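PDB 5JLD: arginyl-tRNA synthetase, putative from Plasmodium falciparum, which probably catalyses the ATP-dependent attachment of L-arginine to tRNA(Arg), releasing AMP and diphosphate. Local coordinates for residues Ile448-Phe451 / Asp452-His456; His151-Ser154 / Thr155-Asp159; Thr475-Tyr478 / Ile479-Tyr483. All blocks are in the same frame, centred on the assembly; numbering follows the deposited sequence.

Interaction 1: residues Ile448-Phe451 / Asp452-His456; sequences IKYF and DLKQH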
loop_
_atom_site.group_PDB
_atom_site.type_symbol
_atom_site.label_atom_id
_atom_site.label_comp_id
_atom_site.label_asym_id
_atom_site.label_seq_id
_atom_site.Cartn_x
_atom_site.Cartn_y
_atom_site.Cartn_z
ATOM N N ILE A 448 9.955 2.983 11.814
ATOM C CA ILE A 448 9.388 4.128 11.102
ATOM C C ILE A 448 8.309 3.684 10.121
ATOM O O ILE A 448 7.183 4.248 10.093
ATOM C CB ILE A 448 10.495 4.919 10.333
ATOM C CG1 ILE A 448 11.393 5.689 11.309
ATOM C CG2 ILE A 448 9.888 5.865 9.299
ATOM C CD1 ILE A 448 12.456 6.555 10.626
ATOM N N LYS A 449 8.643 2.670 9.317
ATOM C CA LYS A 449 7.700 2.214 8.289
ATOM C C LYS A 449 6.412 1.698 8.908
ATOM O O LYS A 449 5.321 2.081 8.461
ATOM C CB LYS A 449 8.324 1.137 7.390
ATOM C CG LYS A 449 9.448 1.665 6.485
ATOM C CD LYS A 449 9.855 0.632 5.458
ATOM C CE LYS A 449 11.064 1.073 4.622
ATOM N NZ LYS A 449 11.319 0.049 3.554
ATOM N N TYR A 450 6.533 0.834 9.924
ATOM C CA TYR A 450 5.340 0.289 10.586
ATOM C C TYR A 450 4.506 1.373 11.246
ATOM O O TYR A 450 3.284 1.397 11.090
ATOM C CB TYR A 450 5.687 -0.760 11.655
ATOM C CG TYR A 450 4.435 -1.327 12.293
ATOM C CD1 TYR A 450 3.682 -2.300 11.636
ATOM C CD2 TYR A 450 3.992 -0.881 13.539
ATOM C CE1 TYR A 450 2.534 -2.818 12.192
ATOM C CE2 TYR A 450 2.837 -1.396 14.115
ATOM C CZ TYR A 450 2.115 -2.369 13.437
ATOM O OH TYR A 450 0.967 -2.887 13.985
ATOM N N PHE A 451 5.167 2.270 11.974
ATOM C CA PHE A 451 4.444 3.277 12.732
ATOM C C PHE A 451 3.681 4.150 11.769
ATOM O O PHE A 451 2.573 4.581 12.075
ATOM C CB PHE A 451 5.367 4.130 13.597
ATOM C CG PHE A 451 4.656 4.840 14.724
ATOM C CD1 PHE A 451 4.251 4.145 15.862
ATOM C CD2 PHE A 451 4.387 6.203 14.649
ATOM C CE1 PHE A 451 3.598 4.800 16.915
ATOM C CE2 PHE A 451 3.739 6.865 15.690
ATOM C CZ PHE A 451 3.341 6.163 16.826
ATOM N N ASP A 452 4.248 4.404 10.594
ATOM C CA ASP A 452 3.465 5.172 9.635
ATOM C C ASP A 452 2.314 4.346 9.037
ATOM O O ASP A 452 1.167 4.787 9.021
ATOM C CB ASP A 452 4.346 5.717 8.513
ATOM C CG ASP A 452 3.630 6.772 7.688
ATOM O OD1 ASP A 452 2.665 6.397 6.967
ATOM O OD2 ASP A 452 4.029 7.971 7.778
ATOM N N LEU A 453 2.617 3.155 8.537
ATOM C CA LEU A 453 1.612 2.401 7.788
ATOM C C LEU A 453 0.470 1.886 8.669
ATOM O O LEU A 453 -0.599 1.593 8.154
ATOM C CB LEU A 453 2.259 1.229 7.032
ATOM C CG LEU A 453 3.221 1.655 5.906
ATOM C CD1 LEU A 453 3.714 0.452 5.104
ATOM C CD2 LEU A 453 2.564 2.686 4.980
ATOM N N LYS A 454 0.671 1.802 9.985
ATOM C CA LYS A 454 -0.406 1.334 10.861
ATOM C C LYS A 454 -1.496 2.403 11.013
ATOM O O LYS A 454 -2.631 2.089 11.349
ATOM C CB LYS A 454 0.134 0.925 12.234
ATOM C CG LYS A 454 0.467 2.100 13.149
ATOM C CD LYS A 454 0.678 1.632 14.570
ATOM C CE LYS A 454 0.835 2.803 15.526
ATOM N NZ LYS A 454 0.804 2.346 16.937
ATOM N N GLN A 455 -1.150 3.662 10.760
ATOM C CA GLN A 455 -2.122 4.759 10.799
ATOM C C GLN A 455 -3.015 4.709 9.568
ATOM O O GLN A 455 -2.537 4.379 8.482
ATOM C CB GLN A 455 -1.420 6.126 10.841
ATOM C CG GLN A 455 -0.080 6.169 11.570
ATOM C CD GLN A 455 -0.232 6.237 13.080
ATOM O OE1 GLN A 455 -1.304 6.564 13.589
ATOM N NE2 GLN A 455 0.846 5.939 13.804
ATOM N N HIS A 456 -4.292 5.046 9.719
ATOM C CA HIS A 456 -5.107 5.347 8.546
ATOM C C HIS A 456 -4.343 6.416 7.740
ATOM O O HIS A 456 -3.903 7.421 8.305
ATOM C CB HIS A 456 -6.500 5.845 8.945
ATOM C CG HIS A 456 -7.488 5.893 7.815
ATOM N ND1 HIS A 456 -7.316 6.698 6.702
ATOM C CD2 HIS A 456 -8.674 5.264 7.644
ATOM C CE1 HIS A 456 -8.347 6.545 5.891
ATOM N NE2 HIS A 456 -9.189 5.684 6.439
#
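Asp-452 takes up its turn of helix with a backbone bond from its N to Ile-448 O (3.0 Å). Its carboxylate leads away from the preceding turn, toward helix 149-167 and Tyr-461. OD1 forms a salt bridge with Arg-153 and OD2 bonds to Tyr-461, so both oxygens of this buried acid have partners. Leu-453 repeats the backbone pattern, N to Lys-449 O, and its CG rests on that same carbonyl oxygen.

Lys-454 bonds through N to Tyr-450 O. Its CB lies over one face of the Tyr-450 ring, 4.2 Å from the ring centroid, as a CH-pi contact. CG sits between the backbone N and the carbonyl carbon (chi1 77°). The extended chain then carries CD to 3.7 Å from Tyr-450 CE2 and CE to 3.7 Å from Phe-451 CE1. The methylenes run from the Tyr-450 face to the Phe-451 ring, which CE meets obliquely, and NZ ends on Asn-474 O.

Gln-455 bends at chi2 (-80°), and this brings its amide back over the preceding turn. NE2 gives a hydrogen bond to Phe-451 O (2.8 Å) and lies above one face of the Phe-451 ring, toward its rim. Gln-455 N bonds instead to Asp-452 O, three residues back. The side-chain amide, not the backbone N of Gln-455, donates to Phe-451 O. The arrangement is typical of the C-terminal turn of an alpha-helix, here helix 436-453 of the synthetase.

Interaction 2: residues His151-Ser154 / Thr155-Asp159; sequences HLRS and TIIGD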
loop_
_atom_site.group_PDB
_atom_site.type_symbol
_atom_site.label_atom_id
_atom_site.label_comp_id
_atom_site.label_asym_id
_atom_site.label_seq_id
_atom_site.Cartn_x
_atom_site.Cartn_y
_atom_site.Cartn_z
ATOM N N HIS A 151 7.138 13.695 1.770
ATOM C CA HIS A 151 7.784 12.877 0.745
ATOM C C HIS A 151 8.095 11.490 1.296
ATOM O O HIS A 151 7.947 10.487 0.601
ATOM C CB HIS A 151 9.084 13.531 0.247
ATOM C CG HIS A 151 8.876 14.811 -0.499
ATOM N ND1 HIS A 151 9.688 15.911 -0.324
ATOM C CD2 HIS A 151 7.966 15.157 -1.441
ATOM C CE1 HIS A 151 9.282 16.886 -1.120
ATOM N NE2 HIS A 151 8.238 16.457 -1.803
ATOM N N LEU A 152 8.547 11.451 2.545
ATOM C CA LEU A 152 8.870 10.190 3.206
ATOM C C LEU A 152 7.638 9.300 3.295
ATOM O O LEU A 152 7.666 8.131 2.903
ATOM C CB LEU A 152 9.429 10.440 4.604
ATOM C CG LEU A 152 9.758 9.188 5.417
ATOM C CD1 LEU A 152 10.858 8.376 4.754
ATOM C CD2 LEU A 152 10.135 9.554 6.829
ATOM N N ARG A 153 6.557 9.865 3.817
ATOM C CA ARG A 153 5.298 9.137 3.927
ATOM C C ARG A 153 4.837 8.608 2.568
ATOM O O ARG A 153 4.451 7.445 2.445
ATOM C CB ARG A 153 4.217 10.029 4.528
ATOM C CG ARG A 153 2.906 9.284 4.768
ATOM C CD ARG A 153 2.034 9.999 5.801
ATOM N NE ARG A 153 1.104 9.075 6.437
ATOM C CZ ARG A 153 0.114 9.443 7.242
ATOM N NH1 ARG A 153 -0.085 10.730 7.497
ATOM N NH2 ARG A 153 -0.680 8.519 7.785
ATOM N N SER A 154 4.893 9.467 1.548
ATOM C CA SER A 154 4.487 9.058 0.209
ATOM C C SER A 154 5.351 7.900 -0.283
ATOM O O SER A 154 4.873 6.976 -0.960
ATOM C CB SER A 154 4.582 10.238 -0.770
ATOM O OG SER A 154 4.262 9.814 -2.078
ATOM N N THR A 155 6.628 7.965 0.071
ATOM C CA THR A 155 7.616 6.985 -0.356
ATOM C C THR A 155 7.287 5.628 0.263
ATOM O O THR A 155 7.223 4.608 -0.444
ATOM C CB THR A 155 9.043 7.447 0.032
ATOM O OG1 THR A 155 9.302 8.718 -0.574
ATOM C CG2 THR A 155 10.114 6.458 -0.418
ATOM N N ILE A 156 7.018 5.641 1.572
ATOM C CA ILE A 156 6.689 4.439 2.357
ATOM C C ILE A 156 5.376 3.761 1.931
ATOM O O ILE A 156 5.317 2.525 1.661
ATOM C CB ILE A 156 6.626 4.806 3.851
ATOM C CG1 ILE A 156 8.016 5.258 4.312
ATOM C CG2 ILE A 156 6.126 3.633 4.682
ATOM C CD1 ILE A 156 8.063 5.907 5.682
ATOM N N ILE A 157 4.324 4.571 1.856
ATOM C CA ILE A 157 3.030 4.075 1.380
ATOM C C ILE A 157 3.133 3.491 -0.040
ATOM O O ILE A 157 2.728 2.333 -0.303
ATOM C CB ILE A 157 1.983 5.203 1.399
ATOM C CG1 ILE A 157 1.706 5.654 2.848
ATOM C CG2 ILE A 157 0.728 4.767 0.671
ATOM C CD1 ILE A 157 0.663 6.754 2.954
ATOM N N GLY A 158 3.701 4.289 -0.953
ATOM C CA GLY A 158 3.810 3.865 -2.343
ATOM C C GLY A 158 4.602 2.572 -2.484
ATOM O O GLY A 158 4.204 1.656 -3.214
ATOM N N ASP A 159 5.710 2.473 -1.757
ATOM C CA ASP A 159 6.497 1.270 -1.858
ATOM C C ASP A 159 5.702 0.062 -1.345
ATOM O O ASP A 159 5.748 -1.014 -1.963
ATOM C CB ASP A 159 7.822 1.389 -1.107
ATOM C CG ASP A 159 8.632 0.115 -1.203
ATOM O OD1 ASP A 159 9.141 -0.174 -2.318
ATOM O OD2 ASP A 159 8.706 -0.630 -0.187
#
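His-151 O accepts two hydrogen bonds from Thr-155. The hydroxyl OG1 is modelled 2.5 Å from His-151 O, shorter than usual, so the exact distance is doubtful. The backbone N of Thr-155 lies 2.9 Å from His-151 O. The two donors reach the carbonyl from opposite faces of its plane, and OG1 stands well above that plane. OG1 can turn back along the helix because it lies beside its own backbone N (chi1 -58°). The hydroxyl also meets Ser-139 OG, so it links the helix to the loop after strand 133-137.

The remaining backbone bonds follow the alpha-helical step of four. Ile-157 N to Arg-153 O is the straightest (172°). Gly-158 N to Ser-154 O follows, and Asp-159 N to Thr-155 O carries the pattern on.

Packing lies further out. Ile-156 CD1 touches Leu-152 CG at 3.7 Å, and its CG1 rests 3.2 Å from Leu-152 O. One residue on, Ile-157 CD1 lies 3.8 Å from Arg-153 CG, so the isoleucine meets the aliphatic start of the arginine. The extended Arg-153 chain carries its guanidinium beyond this contact, where NH1 bonds to Ser-459 O. Ser-154 OG bonds to the backbone N of Ser-139. The His-151 ring stacks on His-148.

These two histidines are the first and last residues of HVGH, the form taken here by the HIGH signature of class I synthetases. In class I relatives this motif helps bind ATP. The motif runs into helix 149-167, which belongs to the beta-alpha-beta unit of strand 133-137, helix 149-167 and strand 171-176, as expected of the Rossmann-type class I catalytic core.

Interaction 3: residues Thr475-Tyr478 / Ile479-Tyr483; sequences TGIY and IIYGY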
loop_
_atom_site.group_PDB
_atom_site.type_symbol
_atom_site.label_atom_id
_atom_site.label_comp_id
_atom_site.label_asym_id
_atom_site.label_seq_id
_atom_site.Cartn_x
_atom_site.Cartn_y
_atom_site.Cartn_z
ATOM N N THR A 475 4.110 -1.545 17.980
ATOM C CA THR A 475 5.228 -0.972 17.239
ATOM C C THR A 475 5.904 -1.981 16.318
ATOM O O THR A 475 5.794 -3.200 16.517
ATOM C CB THR A 475 6.311 -0.425 18.180
ATOM O OG1 THR A 475 6.860 -1.507 18.943
ATOM C CG2 THR A 475 5.738 0.638 19.135
ATOM N N GLY A 476 6.634 -1.470 15.326
ATOM C CA GLY A 476 7.413 -2.327 14.449
ATOM C C GLY A 476 8.460 -3.153 15.183
ATOM O O GLY A 476 8.743 -4.293 14.808
ATOM N N ILE A 477 9.034 -2.564 16.226
ATOM C CA ILE A 477 9.963 -3.243 17.123
ATOM C C ILE A 477 9.311 -4.469 17.790
ATOM O O ILE A 477 9.895 -5.557 17.851
ATOM C CB ILE A 477 10.463 -2.276 18.219
ATOM C CG1 ILE A 477 11.093 -1.022 17.592
ATOM C CG2 ILE A 477 11.391 -2.988 19.201
ATOM C CD1 ILE A 477 12.219 -1.306 16.593
ATOM N N TYR A 478 8.092 -4.271 18.283
ATOM C CA TYR A 478 7.298 -5.344 18.860
ATOM C C TYR A 478 7.107 -6.477 17.853
ATOM O O TYR A 478 7.339 -7.652 18.165
ATOM C CB TYR A 478 5.947 -4.801 19.317
ATOM C CG TYR A 478 4.873 -5.852 19.490
ATOM C CD1 TYR A 478 4.789 -6.611 20.654
ATOM C CD2 TYR A 478 3.927 -6.063 18.498
ATOM C CE1 TYR A 478 3.796 -7.571 20.816
ATOM C CE2 TYR A 478 2.939 -7.008 18.645
ATOM C CZ TYR A 478 2.874 -7.761 19.805
ATOM O OH TYR A 478 1.879 -8.700 19.933
ATOM N N ILE A 479 6.697 -6.114 16.640
ATOM C CA ILE A 479 6.424 -7.099 15.603
ATOM C C ILE A 479 7.690 -7.909 15.335
ATOM O O ILE A 479 7.673 -9.151 15.245
ATOM C CB ILE A 479 5.953 -6.434 14.305
ATOM C CG1 ILE A 479 4.739 -5.532 14.561
ATOM C CG2 ILE A 479 5.648 -7.499 13.239
ATOM C CD1 ILE A 479 3.432 -6.269 14.774
ATOM N N ILE A 480 8.799 -7.183 15.255
ATOM C CA ILE A 480 10.083 -7.793 14.965
ATOM C C ILE A 480 10.467 -8.790 16.051
ATOM O O ILE A 480 10.884 -9.921 15.751
ATOM C CB ILE A 480 11.157 -6.707 14.788
ATOM C CG1 ILE A 480 10.887 -5.947 13.483
ATOM C CG2 ILE A 480 12.557 -7.303 14.749
ATOM C CD1 ILE A 480 11.726 -4.721 13.319
ATOM N N TYR A 481 10.287 -8.405 17.311
ATOM C CA TYR A 481 10.662 -9.316 18.385
ATOM C C TYR A 481 9.735 -10.523 18.444
ATOM O O TYR A 481 10.172 -11.622 18.795
ATOM C CB TYR A 481 10.708 -8.583 19.728
ATOM C CG TYR A 481 12.077 -7.998 19.950
ATOM C CD1 TYR A 481 12.426 -6.784 19.380
ATOM C CD2 TYR A 481 13.044 -8.687 20.674
ATOM C CE1 TYR A 481 13.689 -6.251 19.547
ATOM C CE2 TYR A 481 14.312 -8.160 20.858
ATOM C CZ TYR A 481 14.629 -6.936 20.289
ATOM O OH TYR A 481 15.882 -6.390 20.449
ATOM N N GLY A 482 8.476 -10.331 18.062
ATOM C CA GLY A 482 7.558 -11.450 17.944
ATOM C C GLY A 482 8.093 -12.454 16.943
ATOM O O GLY A 482 8.156 -13.677 17.200
ATOM N N TYR A 483 8.518 -11.921 15.801
ATOM C CA TYR A 483 9.070 -12.760 14.746
ATOM C C TYR A 483 10.306 -13.547 15.209
ATOM O O TYR A 483 10.417 -14.776 14.975
ATOM C CB TYR A 483 9.424 -11.920 13.522
ATOM C CG TYR A 483 9.961 -12.770 12.406
ATOM C CD1 TYR A 483 9.105 -13.552 11.630
ATOM C CD2 TYR A 483 11.323 -12.823 12.147
ATOM C CE1 TYR A 483 9.596 -14.338 10.605
ATOM C CE2 TYR A 483 11.823 -13.612 11.129
ATOM C CZ TYR A 483 10.958 -14.366 10.360
ATOM O OH TYR A 483 11.466 -15.149 9.348
#
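Ile-477 and Tyr-481 lie side by side and point the same way. Ile-477 CG2 meets the ring at Tyr-481 CD1 (3.9 Å). The same edge of the ring faces the backbone: Ile-477 O lies near the ring plane, 3.2 Å from Tyr-481 CD1. Ile-480 leans back on the first turn, with CG1 3.0 Å from Gly-476 O. Tyr-478 and Ile-479 are neighbours in sequence, and their side chains meet at Tyr-478 CD2 and Ile-479 CD1, 3.8 Å apart. Ile-479 CG1 swings beside its own backbone N (chi1 -55°), which brings it within 3.2 Å of Thr-475 O.

These are the first two turns of helix 476-492, and Thr-475 is its N-cap. The Thr-475 hydroxyl oxygen accepts from Tyr-478 N at 3.1 Å with a fairly straight bond (160°). Residues 479-483 fall within the part of the chain matching the DALR anticodon-binding family, a helical domain of certain class I synthetases.

Backbone bonds set the spacing of these side chains. Ile-479 N reaches Thr-475 O in the carbonyl plane, and Ile-480, Tyr-481 and Gly-482 each bond four residues back. Thr-475 OG1 has a second partner in Asn-470 O, which ties the cap to the preceding loop. Further out, the tyrosine hydroxyls are held separately, Tyr-478 OH by Thr-546 and Tyr-481 OH by Arg-419. Ile-477 and Ile-480 pack on Leu-443 of helix 436-453, while Ile-479 faces Met-542 and Thr-546 of helix 536-556.

The three contacts come in series along the chain: interaction 2 first, then interaction 1, then interaction 3. Interaction 2 lies on helix 149-167 of the catalytic core. Interaction 1 is on helix 436-453, its centre about 10 Å away. The two are joined by the salt bridge of Arg-153 with Asp-452 and by packing, with Leu-453 CD2 3.7 Å from Ile-156 CG2. Interaction 3, on helix 476-492, is centred about 13 Å from interaction 1, and Tyr-450 CD2 comes within 3.2 Å of Gly-476 N. Interactions 2 and 3 do not meet; their nearest atoms are about 12 Å apart. Residues 448-456 therefore bridge helix 149-167 and helix 476-492.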